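Local coordinates for protein nadph-flavin oxidoreductase (Vibrio harveyi, PDB 1BKJ) that catalyses the NADPH-dependent reduction of FMN to FMNH2, as a homodimer, and so supplies reduced flavin to luciferase for bioluminescence, at residues Val46-Val51 against Gly109-Asn114; Ala74-Phe79 against Val127-Leu132; Asn114-Ala119 against Met155-Pro160. All blocks are in the same frame, centred on the assembly; numbering follows the deposited sequence.

Contact 1 of 3, residues Val46-Val51 against Gly109-Asn114; sequences VSIVRV and GIMAQN
Met111 runs straight out of helix 98-121 toward Val46, with CG anti to the backbone N (chi1 -178°) and SD anti to CA, until the chain bends at chi3 (-89°). The bend turns the methyl aside, and the thioether sulfur becomes the atom that meets the strand. Val46 points one branch at it: CG1 stands anti to the backbone N (chi1 -172°), and Val46 CG1 lies 3.7 Å from Met111 SD. The stem of the valine is almost as near, Val46 CB being 3.9 Å from the same SD, and the two side chains slide past one another in opposite directions. Two residues along the strand, Ile48 reaches in with the end of its extended chain, and Ile48 CD1 lies 4.2 Å from Met111 SD. One sulfur therefore rests against two residues of the strand, Val46 and Ile48, in a purely apolar contact, and no hydrogen bond joins the segments. Phe79 of strand 75-82 also packs on Val46 and Ile48 and continues the apolar layer. On the outer edge of 46-50, residues Ile48, Val49 and Arg50 form a parallel ladder with a strand of the second subunit. A long helix laid on a sheet that runs on into the partner chain is characteristic of the dimeric nitroreductase-like fold.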
loop_
_atom_site.group_PDB
_atom_site.type_symbol
_atom_site.label_atom_id
_atom_site.label_comp_id
_atom_site.label_asym_id
_atom_site.label_seq_id
_atom_site.Cartn_x
_atom_site.Cartn_y
_atom_site.Cartn_z
ATOM N N VAL A 46 -8.347 -5.679 5.420
ATOM C CA VAL A 46 -8.897 -5.069 4.213
ATOM C C VAL A 46 -10.215 -5.714 3.780
ATOM O O VAL A 46 -10.389 -6.937 3.860
ATOM C CB VAL A 46 -7.878 -5.138 3.035
ATOM C CG1 VAL A 46 -8.370 -4.325 1.826
ATOM C CG2 VAL A 46 -6.498 -4.643 3.489
ATOM N N SER A 47 -11.163 -4.855 3.406
ATOM C CA SER A 47 -12.449 -5.288 2.874
ATOM C C SER A 47 -12.618 -4.612 1.527
ATOM O O SER A 47 -12.184 -3.463 1.334
ATOM C CB SER A 47 -13.616 -4.921 3.787
ATOM O OG SER A 47 -13.820 -5.956 4.724
ATOM N N ILE A 48 -13.183 -5.356 0.578
ATOM C CA ILE A 48 -13.434 -4.848 -0.766
ATOM C C ILE A 48 -14.939 -4.800 -0.983
ATOM O O ILE A 48 -15.640 -5.738 -0.620
ATOM C CB ILE A 48 -12.805 -5.760 -1.870
ATOM C CG1 ILE A 48 -11.285 -5.883 -1.671
ATOM C CG2 ILE A 48 -13.130 -5.208 -3.299
ATOM C CD1 ILE A 48 -10.602 -6.868 -2.607
ATOM N N VAL A 49 -15.440 -3.674 -1.477
ATOM C CA VAL A 49 -16.858 -3.569 -1.802
ATOM C C VAL A 49 -16.933 -3.512 -3.328
ATOM O O VAL A 49 -16.392 -2.591 -3.946
ATOM C CB VAL A 49 -17.576 -2.334 -1.172
ATOM C CG1 VAL A 49 -19.042 -2.348 -1.544
ATOM C CG2 VAL A 49 -17.452 -2.330 0.349
ATOM N N ARG A 50 -17.499 -4.565 -3.924
ATOM C CA ARG A 50 -17.692 -4.655 -5.376
ATOM C C ARG A 50 -19.034 -3.958 -5.671
ATOM O O ARG A 50 -20.080 -4.354 -5.131
ATOM C CB ARG A 50 -17.747 -6.121 -5.830
ATOM C CG ARG A 50 -17.896 -6.283 -7.331
ATOM C CD ARG A 50 -18.303 -7.685 -7.704
ATOM N NE ARG A 50 -18.543 -7.798 -9.139
ATOM C CZ ARG A 50 -19.405 -8.640 -9.704
ATOM N NH1 ARG A 50 -20.133 -9.456 -8.961
ATOM N NH2 ARG A 50 -19.527 -8.668 -11.021
ATOM N N VAL A 51 -18.995 -2.907 -6.491
ATOM C CA VAL A 51 -20.200 -2.152 -6.813
ATOM C C VAL A 51 -20.753 -2.488 -8.197
ATOM O O VAL A 51 -20.179 -2.095 -9.220
ATOM C CB VAL A 51 -19.963 -0.619 -6.626
ATOM C CG1 VAL A 51 -21.257 0.161 -6.823
ATOM C CG2 VAL A 51 -19.435 -0.338 -5.225
ATOM N N GLY A 109 -2.922 -0.912 0.043
ATOM C CA GLY A 109 -2.079 -0.614 -1.105
ATOM C C GLY A 109 -1.414 -1.873 -1.662
ATOM O O GLY A 109 -1.397 -2.076 -2.877
ATOM N N ILE A 110 -0.896 -2.732 -0.778
ATOM C CA ILE A 110 -0.258 -4.002 -1.162
ATOM C C ILE A 110 -1.285 -4.903 -1.875
ATOM O O ILE A 110 -1.031 -5.385 -2.974
ATOM C CB ILE A 110 0.300 -4.753 0.087
ATOM C CG1 ILE A 110 1.410 -3.929 0.733
ATOM C CG2 ILE A 110 0.843 -6.145 -0.278
ATOM C CD1 ILE A 110 1.791 -4.412 2.089
ATOM N N MET A 111 -2.445 -5.091 -1.250
ATOM C CA MET A 111 -3.502 -5.924 -1.816
ATOM C C MET A 111 -4.013 -5.417 -3.169
ATOM O O MET A 111 -4.140 -6.211 -4.122
ATOM C CB MET A 111 -4.669 -6.055 -0.832
ATOM C CG MET A 111 -5.772 -6.932 -1.342
ATOM S SD MET A 111 -7.113 -7.124 -0.249
ATOM C CE MET A 111 -6.549 -8.510 0.639
ATOM N N ALA A 112 -4.299 -4.111 -3.236
ATOM C CA ALA A 112 -4.799 -3.479 -4.453
ATOM C C ALA A 112 -3.838 -3.571 -5.623
ATOM O O ALA A 112 -4.272 -3.768 -6.762
ATOM C CB ALA A 112 -5.173 -2.057 -4.196
ATOM N N GLN A 113 -2.537 -3.481 -5.338
ATOM C CA GLN A 113 -1.544 -3.580 -6.388
ATOM C C GLN A 113 -1.481 -4.988 -6.954
ATOM O O GLN A 113 -1.248 -5.147 -8.144
ATOM C CB GLN A 113 -0.175 -3.058 -5.932
ATOM C CG GLN A 113 0.910 -2.981 -7.025
ATOM C CD GLN A 113 0.519 -2.175 -8.271
ATOM O OE1 GLN A 113 -0.377 -1.337 -8.240
ATOM N NE2 GLN A 113 1.219 -2.422 -9.367
ATOM N N ASN A 114 -1.754 -5.994 -6.119
ATOM C CA ASN A 114 -1.789 -7.384 -6.579
ATOM C C ASN A 114 -2.988 -7.571 -7.524
ATOM O O ASN A 114 -2.841 -8.156 -8.600
ATOM C CB ASN A 114 -1.895 -8.346 -5.398
ATOM C CG ASN A 114 -0.560 -8.956 -5.010
ATOM O OD1 ASN A 114 0.501 -8.525 -5.445
ATOM N ND2 ASN A 114 -0.619 -9.982 -4.191
#

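Contact 2 of 3, residues Ala74-Phe79 against Val127-Leu132; sequences AEFLVF and VYIGGL. With FMN (flavin mononucleotide), chain D.
The FMN pocket of this nitroreductase-family enzyme is lined on one side by residues 127-132, and behind that wall Ile129 and Leu132 pack against Phe76. The phenyl group of Phe76, its CG anti to the backbone N (chi1 -171°), reaches toward the pocket strand. Ile129 meets it at the rim, in the plane of the ring, with CG1 3.8 Å from Phe76 CE1. The Leu132 side chain points back against that of Phe76, its CD1 lying 4.0 Å from Phe76 CZ, the next ring atom, also near the ring plane; the same methyl is 4.1 Å from Val78 CG1. On the pocket side, Gly130 N donates to FMN N5 over 3.0 Å in a fairly straight bond (162°), while Gly131 N donates to FMN O4 at 3.3 Å; a second bond from Gly130 N to O4 is weak. An N-H donor at N5 is common in flavoenzymes and is expected to draw electron density from the oxidised ring, making N5 a better hydride acceptor. One face of the isoalloxazine rests on the strand: Tyr128 O stands 3.1 Å from FMN C4A, and Val127 CG2 is 3.5 Å from FMN N1. Ile129 touches both sides: its CG1 meets Phe76, and its CD1 lies 3.9 Å from FMN N3. In the sheet, strand 149-158 runs between 75-82 and 125-129; Phe76 and Ile129 both pack on its Cys156, whereas Phe79 and Tyr128 turn to the other face and meet helix 98-121.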
loop_
_atom_site.group_PDB
_atom_site.type_symbol
_atom_site.label_atom_id
_atom_site.label_comp_id
_atom_site.label_asym_id
_atom_site.label_seq_id
_atom_site.Cartn_x
_atom_site.Cartn_y
_atom_site.Cartn_z
ATOM N N ALA A 74 -15.941 -1.860 -16.358
ATOM C CA ALA A 74 -16.610 -3.161 -16.256
ATOM C C ALA A 74 -16.771 -3.553 -14.781
ATOM O O ALA A 74 -17.798 -4.102 -14.396
ATOM C CB ALA A 74 -15.825 -4.227 -17.023
ATOM N N GLU A 75 -15.764 -3.236 -13.963
ATOM C CA GLU A 75 -15.780 -3.512 -12.520
ATOM C C GLU A 75 -15.268 -2.317 -11.691
ATOM O O GLU A 75 -14.314 -1.648 -12.091
ATOM C CB GLU A 75 -14.914 -4.745 -12.168
ATOM C CG GLU A 75 -15.434 -6.122 -12.628
ATOM C CD GLU A 75 -16.780 -6.508 -12.033
ATOM O OE1 GLU A 75 -16.975 -6.333 -10.810
ATOM O OE2 GLU A 75 -17.642 -7.007 -12.791
ATOM N N PHE A 76 -15.924 -2.034 -10.566
ATOM C CA PHE A 76 -15.475 -0.979 -9.668
ATOM C C PHE A 76 -15.396 -1.563 -8.261
ATOM O O PHE A 76 -16.414 -1.951 -7.685
ATOM C CB PHE A 76 -16.376 0.261 -9.701
ATOM C CG PHE A 76 -15.813 1.447 -8.939
ATOM C CD1 PHE A 76 -14.640 2.099 -9.387
ATOM C CD2 PHE A 76 -16.421 1.891 -7.742
ATOM C CE1 PHE A 76 -14.069 3.172 -8.657
ATOM C CE2 PHE A 76 -15.858 2.971 -6.997
ATOM C CZ PHE A 76 -14.679 3.606 -7.463
ATOM N N LEU A 77 -14.170 -1.617 -7.737
ATOM C CA LEU A 77 -13.860 -2.154 -6.406
ATOM C C LEU A 77 -13.472 -1.029 -5.445
ATOM O O LEU A 77 -12.693 -0.153 -5.815
ATOM C CB LEU A 77 -12.686 -3.131 -6.504
ATOM C CG LEU A 77 -12.704 -4.278 -7.512
ATOM C CD1 LEU A 77 -11.398 -5.029 -7.407
ATOM C CD2 LEU A 77 -13.898 -5.211 -7.268
ATOM N N VAL A 78 -14.034 -1.032 -4.232
ATOM C CA VAL A 78 -13.725 -0.012 -3.229
ATOM C C VAL A 78 -12.978 -0.693 -2.078
ATOM O O VAL A 78 -13.496 -1.628 -1.468
ATOM C CB VAL A 78 -15.002 0.696 -2.691
ATOM C CG1 VAL A 78 -14.625 1.878 -1.802
ATOM C CG2 VAL A 78 -15.896 1.183 -3.831
ATOM N N PHE A 79 -11.759 -0.219 -1.804
ATOM C CA PHE A 79 -10.908 -0.773 -0.753
ATOM C C PHE A 79 -11.097 -0.028 0.531
ATOM O O PHE A 79 -10.958 1.194 0.576
ATOM C CB PHE A 79 -9.450 -0.748 -1.182
ATOM C CG PHE A 79 -9.129 -1.752 -2.240
ATOM C CD1 PHE A 79 -9.497 -1.529 -3.586
ATOM C CD2 PHE A 79 -8.514 -2.962 -1.891
ATOM C CE1 PHE A 79 -9.260 -2.517 -4.577
ATOM C CE2 PHE A 79 -8.269 -3.955 -2.861
ATOM C CZ PHE A 79 -8.645 -3.735 -4.213
ATOM N N VAL A 127 -7.284 1.908 -13.107
ATOM C CA VAL A 127 -6.869 3.162 -12.504
ATOM C C VAL A 127 -7.391 3.216 -11.081
ATOM O O VAL A 127 -8.526 2.833 -10.815
ATOM C CB VAL A 127 -7.352 4.424 -13.343
ATOM C CG1 VAL A 127 -8.872 4.531 -13.402
ATOM C CG2 VAL A 127 -6.737 5.729 -12.808
ATOM N N TYR A 128 -6.543 3.676 -10.167
ATOM C CA TYR A 128 -6.941 3.838 -8.767
ATOM C C TYR A 128 -7.781 5.113 -8.693
ATOM O O TYR A 128 -7.594 6.014 -9.516
ATOM C CB TYR A 128 -5.733 4.044 -7.876
ATOM C CG TYR A 128 -4.888 2.849 -7.562
ATOM C CD1 TYR A 128 -3.866 2.443 -8.431
ATOM C CD2 TYR A 128 -5.076 2.133 -6.365
ATOM C CE1 TYR A 128 -3.036 1.343 -8.121
ATOM C CE2 TYR A 128 -4.254 1.029 -6.044
ATOM C CZ TYR A 128 -3.238 0.646 -6.934
ATOM O OH TYR A 128 -2.436 -0.415 -6.661
ATOM N N ILE A 129 -8.730 5.173 -7.755
ATOM C CA ILE A 129 -9.599 6.343 -7.585
ATOM C C ILE A 129 -9.555 6.823 -6.123
ATOM O O ILE A 129 -10.332 6.354 -5.278
ATOM C CB ILE A 129 -11.098 6.055 -8.038
ATOM C CG1 ILE A 129 -11.169 5.525 -9.491
ATOM C CG2 ILE A 129 -11.987 7.314 -7.881
ATOM C CD1 ILE A 129 -10.704 6.479 -10.574
ATOM N N GLY A 130 -8.637 7.749 -5.841
ATOM C CA GLY A 130 -8.507 8.304 -4.504
ATOM C C GLY A 130 -9.438 9.485 -4.294
ATOM O O GLY A 130 -9.608 9.953 -3.164
ATOM N N GLY A 131 -10.063 9.933 -5.389
ATOM C CA GLY A 131 -11.003 11.043 -5.378
ATOM C C GLY A 131 -12.209 10.854 -4.473
ATOM O O GLY A 131 -12.806 11.836 -4.049
ATOM N N LEU A 132 -12.544 9.599 -4.163
ATOM C CA LEU A 132 -13.651 9.253 -3.270
ATOM C C LEU A 132 -13.507 9.856 -1.876
ATOM O O LEU A 132 -14.510 10.126 -1.209
ATOM C CB LEU A 132 -13.760 7.726 -3.119
ATOM C CG LEU A 132 -14.266 6.902 -4.307
ATOM C CD1 LEU A 132 -14.292 5.419 -3.927
ATOM C CD2 LEU A 132 -15.652 7.382 -4.718
HETATM N N1 FMN D . -6.167 8.805 -11.300
HETATM C C2 FMN D . -7.371 9.362 -11.662
HETATM O O2 FMN D . -7.648 9.759 -12.765
HETATM N N3 FMN D . -8.239 9.508 -10.589
HETATM C C4 FMN D . -7.933 9.354 -9.204
HETATM O O4 FMN D . -8.791 9.654 -8.394
HETATM C C4A FMN D . -6.612 8.864 -8.939
HETATM N N5 FMN D . -6.375 8.448 -7.634
HETATM C C5A FMN D . -5.230 7.698 -7.325
HETATM C C6 FMN D . -5.123 7.192 -6.043
HETATM C C7 FMN D . -4.039 6.387 -5.696
HETATM C C7M FMN D . -4.093 5.683 -4.308
HETATM C C8 FMN D . -3.020 6.127 -6.657
HETATM C C8M FMN D . -1.759 5.391 -6.341
HETATM C C9 FMN D . -3.118 6.624 -7.931
HETATM C C9A FMN D . -4.243 7.422 -8.306
HETATM N N10 FMN D . -4.468 7.904 -9.647
HETATM C C10 FMN D . -5.688 8.540 -9.992
HETATM C "C1'" FMN D . -3.672 7.520 -10.685
HETATM C "C2'" FMN D . -2.620 8.493 -11.164
HETATM O "O2'" FMN D . -2.845 9.837 -11.225
HETATM C "C3'" FMN D . -1.351 7.936 -11.657
HETATM O "O3'" FMN D . -0.918 6.738 -11.064
HETATM C "C4'" FMN D . -0.236 8.792 -12.193
HETATM O "O4'" FMN D . -0.487 10.130 -12.548
HETATM C "C5'" FMN D . 0.971 8.186 -12.730
HETATM O "O5'" FMN D . 0.519 7.730 -14.042
HETATM P P FMN D . 0.392 6.169 -14.491
HETATM O O1P FMN D . 1.768 5.712 -14.537
HETATM O O2P FMN D . -0.346 6.257 -15.775
HETATM O O3P FMN D . -0.293 5.409 -13.418
#

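Contact 3 of 3, residues Asn114-Ala119 against Met155-Pro160; sequences NCLLAA and MCLGHP
Leu116 and Ala119 pack on Met155 and Leu157 in the alpha/beta core of the nitroreductase-type fold, where helix 98-121 lies along a central strand of the sheet. Helix segment 114-119 and strand 155-158 run nearly parallel, their axes 16° apart in direction and 10.0 Å apart at closest approach. The tight part is wholly apolar and buried. Met155 extends from the strand with CG anti to the backbone N (chi1 -176°), then bends at chi3, which lays its terminal methyl on the base of Leu116: Met155 CE is 3.8 Å from Leu116 CB. Met155 SD follows behind the methyl, 4.1 Å from the same CB. Leu116 also offers a branch tip to the next inward-facing residue, its CD1 lying 4.0 Å from Leu157 CD2. Beyond these residues the contact opens out. After Gly158 the chain leaves the helix, and the partly exposed His159 and Pro160 make no contact with it. Asn114 and Leu117 face another way, toward the second subunit. Ile30 of helix 24-35 packs on Cys115, Ala119 and Leu157. The short side chain of Ala119 lets the backbones approach to 7.5 Å between Ala119 CA and Leu157 CA, and its CB meets Leu157 CD2 at 3.8 Å.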
loop_
_atom_site.group_PDB
_atom_site.type_symbol
_atom_site.label_atom_id
_atom_site.label_comp_id
_atom_site.label_asym_id
_atom_site.label_seq_id
_atom_site.Cartn_x
_atom_site.Cartn_y
_atom_site.Cartn_z
ATOM N N ASN A 114 -1.754 -5.994 -6.119
ATOM C CA ASN A 114 -1.789 -7.384 -6.579
ATOM C C ASN A 114 -2.988 -7.571 -7.524
ATOM O O ASN A 114 -2.841 -8.156 -8.600
ATOM C CB ASN A 114 -1.895 -8.346 -5.398
ATOM C CG ASN A 114 -0.560 -8.956 -5.010
ATOM O OD1 ASN A 114 0.501 -8.525 -5.445
ATOM N ND2 ASN A 114 -0.619 -9.982 -4.191
ATOM N N CYS A 115 -4.128 -6.972 -7.156
ATOM C CA CYS A 115 -5.369 -7.017 -7.945
ATOM C C CYS A 115 -5.158 -6.372 -9.308
ATOM O O CYS A 115 -5.451 -6.991 -10.335
ATOM C CB CYS A 115 -6.509 -6.296 -7.223
ATOM S SG CYS A 115 -7.155 -7.156 -5.786
ATOM N N LEU A 116 -4.562 -5.170 -9.303
ATOM C CA LEU A 116 -4.285 -4.420 -10.532
ATOM C C LEU A 116 -3.295 -5.144 -11.438
ATOM O O LEU A 116 -3.546 -5.238 -12.640
ATOM C CB LEU A 116 -3.809 -2.983 -10.244
ATOM C CG LEU A 116 -3.584 -2.072 -11.466
ATOM C CD1 LEU A 116 -4.860 -1.893 -12.289
ATOM C CD2 LEU A 116 -3.038 -0.723 -11.040
ATOM N N LEU A 117 -2.207 -5.672 -10.863
ATOM C CA LEU A 117 -1.207 -6.418 -11.636
ATOM C C LEU A 117 -1.787 -7.685 -12.275
ATOM O O LEU A 117 -1.517 -7.970 -13.446
ATOM C CB LEU A 117 0.019 -6.757 -10.792
ATOM C CG LEU A 117 0.995 -5.615 -10.528
ATOM C CD1 LEU A 117 2.106 -6.128 -9.647
ATOM C CD2 LEU A 117 1.567 -5.052 -11.823
ATOM N N ALA A 118 -2.636 -8.396 -11.535
ATOM C CA ALA A 118 -3.302 -9.593 -12.051
ATOM C C ALA A 118 -4.159 -9.177 -13.257
ATOM O O ALA A 118 -4.044 -9.765 -14.328
ATOM C CB ALA A 118 -4.180 -10.218 -10.988
ATOM N N ALA A 119 -4.908 -8.082 -13.108
ATOM C CA ALA A 119 -5.758 -7.564 -14.186
ATOM C C ALA A 119 -4.953 -7.162 -15.428
ATOM O O ALA A 119 -5.263 -7.604 -16.522
ATOM C CB ALA A 119 -6.609 -6.392 -13.690
ATOM N N MET A 155 -11.138 1.439 -7.411
ATOM C CA MET A 155 -10.340 0.940 -8.525
ATOM C C MET A 155 -11.245 0.577 -9.692
ATOM O O MET A 155 -12.199 -0.187 -9.530
ATOM C CB MET A 155 -9.504 -0.284 -8.118
ATOM C CG MET A 155 -8.579 -0.785 -9.231
ATOM S SD MET A 155 -7.595 -2.187 -8.762
ATOM C CE MET A 155 -6.320 -1.371 -7.848
ATOM N N CYS A 156 -10.956 1.165 -10.850
ATOM C CA CYS A 156 -11.688 0.884 -12.083
ATOM C C CYS A 156 -10.931 -0.207 -12.836
ATOM O O CYS A 156 -9.707 -0.171 -12.899
ATOM C CB CYS A 156 -11.746 2.112 -12.995
ATOM S SG CYS A 156 -12.633 3.513 -12.356
ATOM N N LEU A 157 -11.654 -1.202 -13.347
ATOM C CA LEU A 157 -11.063 -2.289 -14.131
ATOM C C LEU A 157 -11.927 -2.520 -15.376
ATOM O O LEU A 157 -13.148 -2.341 -15.334
ATOM C CB LEU A 157 -10.964 -3.604 -13.321
ATOM C CG LEU A 157 -10.061 -3.722 -12.076
ATOM C CD1 LEU A 157 -10.226 -5.082 -11.420
ATOM C CD2 LEU A 157 -8.597 -3.443 -12.438
ATOM N N GLY A 158 -11.284 -2.877 -16.484
ATOM C CA GLY A 158 -12.009 -3.152 -17.716
ATOM C C GLY A 158 -11.097 -3.259 -18.918
ATOM O O GLY A 158 -9.876 -3.157 -18.797
ATOM N N HIS A 159 -11.692 -3.445 -20.088
ATOM C CA HIS A 159 -10.927 -3.546 -21.329
ATOM C C HIS A 159 -10.620 -2.144 -21.860
ATOM O O HIS A 159 -11.534 -1.338 -22.025
ATOM C CB HIS A 159 -11.687 -4.403 -22.324
ATOM C CG HIS A 159 -11.777 -5.833 -21.905
ATOM N ND1 HIS A 159 -10.750 -6.729 -22.108
ATOM C CD2 HIS A 159 -12.769 -6.522 -21.293
ATOM C CE1 HIS A 159 -11.109 -7.911 -21.646
ATOM N NE2 HIS A 159 -12.328 -7.812 -21.145
ATOM N N PRO A 160 -9.329 -1.838 -22.132
ATOM C CA PRO A 160 -8.879 -0.529 -22.628
ATOM C C PRO A 160 -9.463 -0.016 -23.934
ATOM O O PRO A 160 -9.652 -0.794 -24.874
ATOM C CB PRO A 160 -7.371 -0.724 -22.803
ATOM C CG PRO A 160 -7.042 -1.838 -21.904
ATOM C CD PRO A 160 -8.184 -2.771 -22.123
#

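Overall arrangement
Contacts 1 and 3 use successive turns of helix 98-121, share Asn114 and lie with centres about 11 Å apart; contact 2 packs on the other face of the sheet, about 9 Å and 10 Å from them. Contacts 1 and 2 are tied by a salt bridge, Arg50 NE to Glu75 OE1 (2.7 Å), and by Gln113 OE1 with Tyr128 OH (2.8 Å). Ladder bonds join contacts 2 and 3: Val127 O with Cys156 N (2.9 Å) and Glu75 O with Leu157 N (3.0 Å). Contact 2 bonds FMN directly and Ile110 of contact 1 touches an FMN; the side chains of Met111 and Leu116 stand about 9 Å and 7 Å from a bound flavin.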